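PDB 4ZCE: dust mite allergen from Dermatophagoides pteronyssinus, which is a secreted, peritrophin-like major house dust mite allergen that binds IgE but does not bind chitin in vitro. Local coordinates for residues G12-D16 with W42-E47. Sequence-based numbering, arbitrary orientation.
Sequences GYFAD and WNEDEE
The indole of W42 lies along strand 12-15 and makes the tight half of the contact. Its five-membered ring meets A15, whose CA sits 3.5 Å from W42 CD1. The CZ2-CH2 side of the six-membered ring meets Y13 CB, 3.7 Å from each carbon. W42 projects its CG anti to the backbone N (chi1 -178°), which carries the ring across to the strand. The Y13 side chain crosses it at about a right angle, and its ring continues on to I25 and to F11 of the second subunit. F23 stacks on the W42 ring, tying it to the three-stranded sheet.

The other half is looser and wet. One water, in the plane of the indole at its edge, accepts from W42 NE1 (2.9 Å) and donates to Y13 O, bridging side chain and strand. A second accepts from A15 N and donates to E44 OE2 at 2.9 Å; the extended E44 chain also brings its CD to 3.7 Å from A15 CB. E47 OE2 comes no nearer than 4.0 Å to Y13 O. In the turn that follows W42, E46 N is held by both N43 O and N43 OD1, the latter an Asx motif with the donor above the carbonyl plane. The contact thus packs a strand that is outermost, within this chain, in the three-stranded antiparallel sheet against the C-terminal two-stranded hairpin, the arrangement of the peritrophin-A (CBM14) chitin-binding-type fold.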
loop_
_atom_site.group_PDB
_atom_site.type_symbol
_atom_site.label_atom_id
_atom_site.label_comp_id
_atom_site.label_asym_id
_atom_site.label_seq_id
_atom_site.Cartn_x
_atom_site.Cartn_y
_atom_site.Cartn_z
ATOM N N GLY A 12 11.325 2.943 8.043
ATOM C CA GLY A 12 10.797 1.602 7.939
ATOM C C GLY A 12 9.300 1.552 7.759
ATOM O O GLY A 12 8.604 2.565 7.912
ATOM N N TYR A 13 8.828 0.358 7.422
ATOM C CA TYR A 13 7.419 0.056 7.243
ATOM C C TYR A 13 7.070 -1.023 8.245
ATOM O O TYR A 13 7.734 -2.063 8.286
ATOM C CB TYR A 13 7.159 -0.481 5.833
ATOM C CG TYR A 13 7.302 0.559 4.753
ATOM C CD1 TYR A 13 8.558 0.979 4.329
ATOM C CD2 TYR A 13 6.186 1.125 4.159
ATOM C CE1 TYR A 13 8.688 1.952 3.344
ATOM C CE2 TYR A 13 6.308 2.101 3.174
ATOM C CZ TYR A 13 7.557 2.503 2.772
ATOM O OH TYR A 13 7.647 3.470 1.793
ATOM N N PHE A 14 6.038 -0.777 9.050
ATOM C CA PHE A 14 5.697 -1.655 10.163
ATOM C C PHE A 14 4.223 -1.958 10.256
ATOM O O PHE A 14 3.367 -1.136 9.950
ATOM C CB PHE A 14 6.173 -1.034 11.473
ATOM C CG PHE A 14 7.635 -0.721 11.469
ATOM C CD1 PHE A 14 8.558 -1.700 11.768
ATOM C CD2 PHE A 14 8.090 0.535 11.113
ATOM C CE1 PHE A 14 9.905 -1.416 11.738
ATOM C CE2 PHE A 14 9.431 0.813 11.086
ATOM C CZ PHE A 14 10.334 -0.162 11.391
ATOM N N ALA A 15 3.935 -3.171 10.693
ATOM C CA ALA A 15 2.571 -3.606 10.863
ATOM C C ALA A 15 1.845 -2.755 11.891
ATOM O O ALA A 15 2.449 -2.249 12.845
ATOM C CB ALA A 15 2.549 -5.044 11.292
ATOM N N ASP A 16 0.541 -2.620 11.681
ATOM C CA ASP A 16 -0.366 -2.103 12.693
ATOM C C ASP A 16 -0.951 -3.306 13.428
ATOM O O ASP A 16 -1.790 -4.014 12.881
ATOM C CB ASP A 16 -1.479 -1.277 12.043
ATOM C CG ASP A 16 -2.449 -0.705 13.054
ATOM O OD1 ASP A 16 -2.383 -1.102 14.238
ATOM O OD2 ASP A 16 -3.289 0.134 12.672
ATOM N N TRP A 42 -1.706 -5.913 5.188
ATOM C CA TRP A 42 -0.284 -5.650 5.330
ATOM C C TRP A 42 0.463 -6.955 5.426
ATOM O O TRP A 42 0.059 -7.853 6.166
ATOM C CB TRP A 42 -0.002 -4.823 6.577
ATOM C CG TRP A 42 1.435 -4.521 6.694
ATOM C CD1 TRP A 42 2.300 -4.999 7.624
ATOM C CD2 TRP A 42 2.208 -3.711 5.802
ATOM N NE1 TRP A 42 3.568 -4.524 7.383
ATOM C CE2 TRP A 42 3.534 -3.722 6.272
ATOM C CE3 TRP A 42 1.900 -2.963 4.663
ATOM C CZ2 TRP A 42 4.547 -3.027 5.639
ATOM C CZ3 TRP A 42 2.902 -2.269 4.046
ATOM C CH2 TRP A 42 4.213 -2.298 4.537
ATOM N N ASN A 43 1.531 -7.057 4.648
ATOM C CA ASN A 43 2.391 -8.235 4.586
ATOM C C ASN A 43 3.761 -7.826 5.125
ATOM O O ASN A 43 4.548 -7.176 4.434
ATOM C CB ASN A 43 2.449 -8.715 3.125
ATOM C CG ASN A 43 3.429 -9.867 2.895
ATOM O OD1 ASN A 43 4.260 -10.190 3.738
ATOM N ND2 ASN A 43 3.342 -10.474 1.722
ATOM N N GLU A 44 4.018 -8.163 6.387
ATOM C CA GLU A 44 5.237 -7.746 7.083
ATOM C C GLU A 44 6.495 -8.212 6.368
ATOM O O GLU A 44 7.484 -7.483 6.267
ATOM C CB GLU A 44 5.247 -8.352 8.489
ATOM C CG GLU A 44 4.219 -7.754 9.405
ATOM C CD GLU A 44 4.403 -8.169 10.858
ATOM O OE1 GLU A 44 3.487 -8.828 11.398
ATOM O OE2 GLU A 44 5.444 -7.817 11.458
ATOM N N ASP A 45 6.452 -9.449 5.896
ATOM C CA ASP A 45 7.640 -10.073 5.340
ATOM C C ASP A 45 8.091 -9.327 4.096
ATOM O O ASP A 45 9.289 -9.236 3.809
ATOM C CB ASP A 45 7.350 -11.523 4.982
ATOM C CG ASP A 45 7.299 -12.439 6.199
ATOM O OD1 ASP A 45 7.691 -11.994 7.294
ATOM O OD2 ASP A 45 6.874 -13.606 6.048
ATOM N N GLU A 46 7.126 -8.783 3.363
ATOM C CA GLU A 46 7.415 -8.134 2.090
ATOM C C GLU A 46 7.267 -6.633 2.104
ATOM O O GLU A 46 7.481 -5.979 1.080
ATOM C CB GLU A 46 6.554 -8.762 1.018
ATOM C CG GLU A 46 6.836 -10.239 0.960
ATOM C CD GLU A 46 6.318 -10.897 -0.281
ATOM O OE1 GLU A 46 6.698 -10.459 -1.387
ATOM O OE2 GLU A 46 5.540 -11.865 -0.144
ATOM N N GLU A 47 6.934 -6.090 3.272
ATOM C CA GLU A 47 6.817 -4.656 3.440
ATOM C C GLU A 47 5.953 -4.097 2.333
ATOM O O GLU A 47 6.292 -3.119 1.673
ATOM C CB GLU A 47 8.201 -4.006 3.495
ATOM C CG GLU A 47 8.921 -4.382 4.779
ATOM C CD GLU A 47 10.174 -3.577 5.054
ATOM O OE1 GLU A 47 10.624 -2.832 4.161
ATOM O OE2 GLU A 47 10.704 -3.694 6.182
HETATM O O HOH W 1 6.305 -4.567 8.231
HETATM O O HOH W 2 6.135 -5.015 11.691
#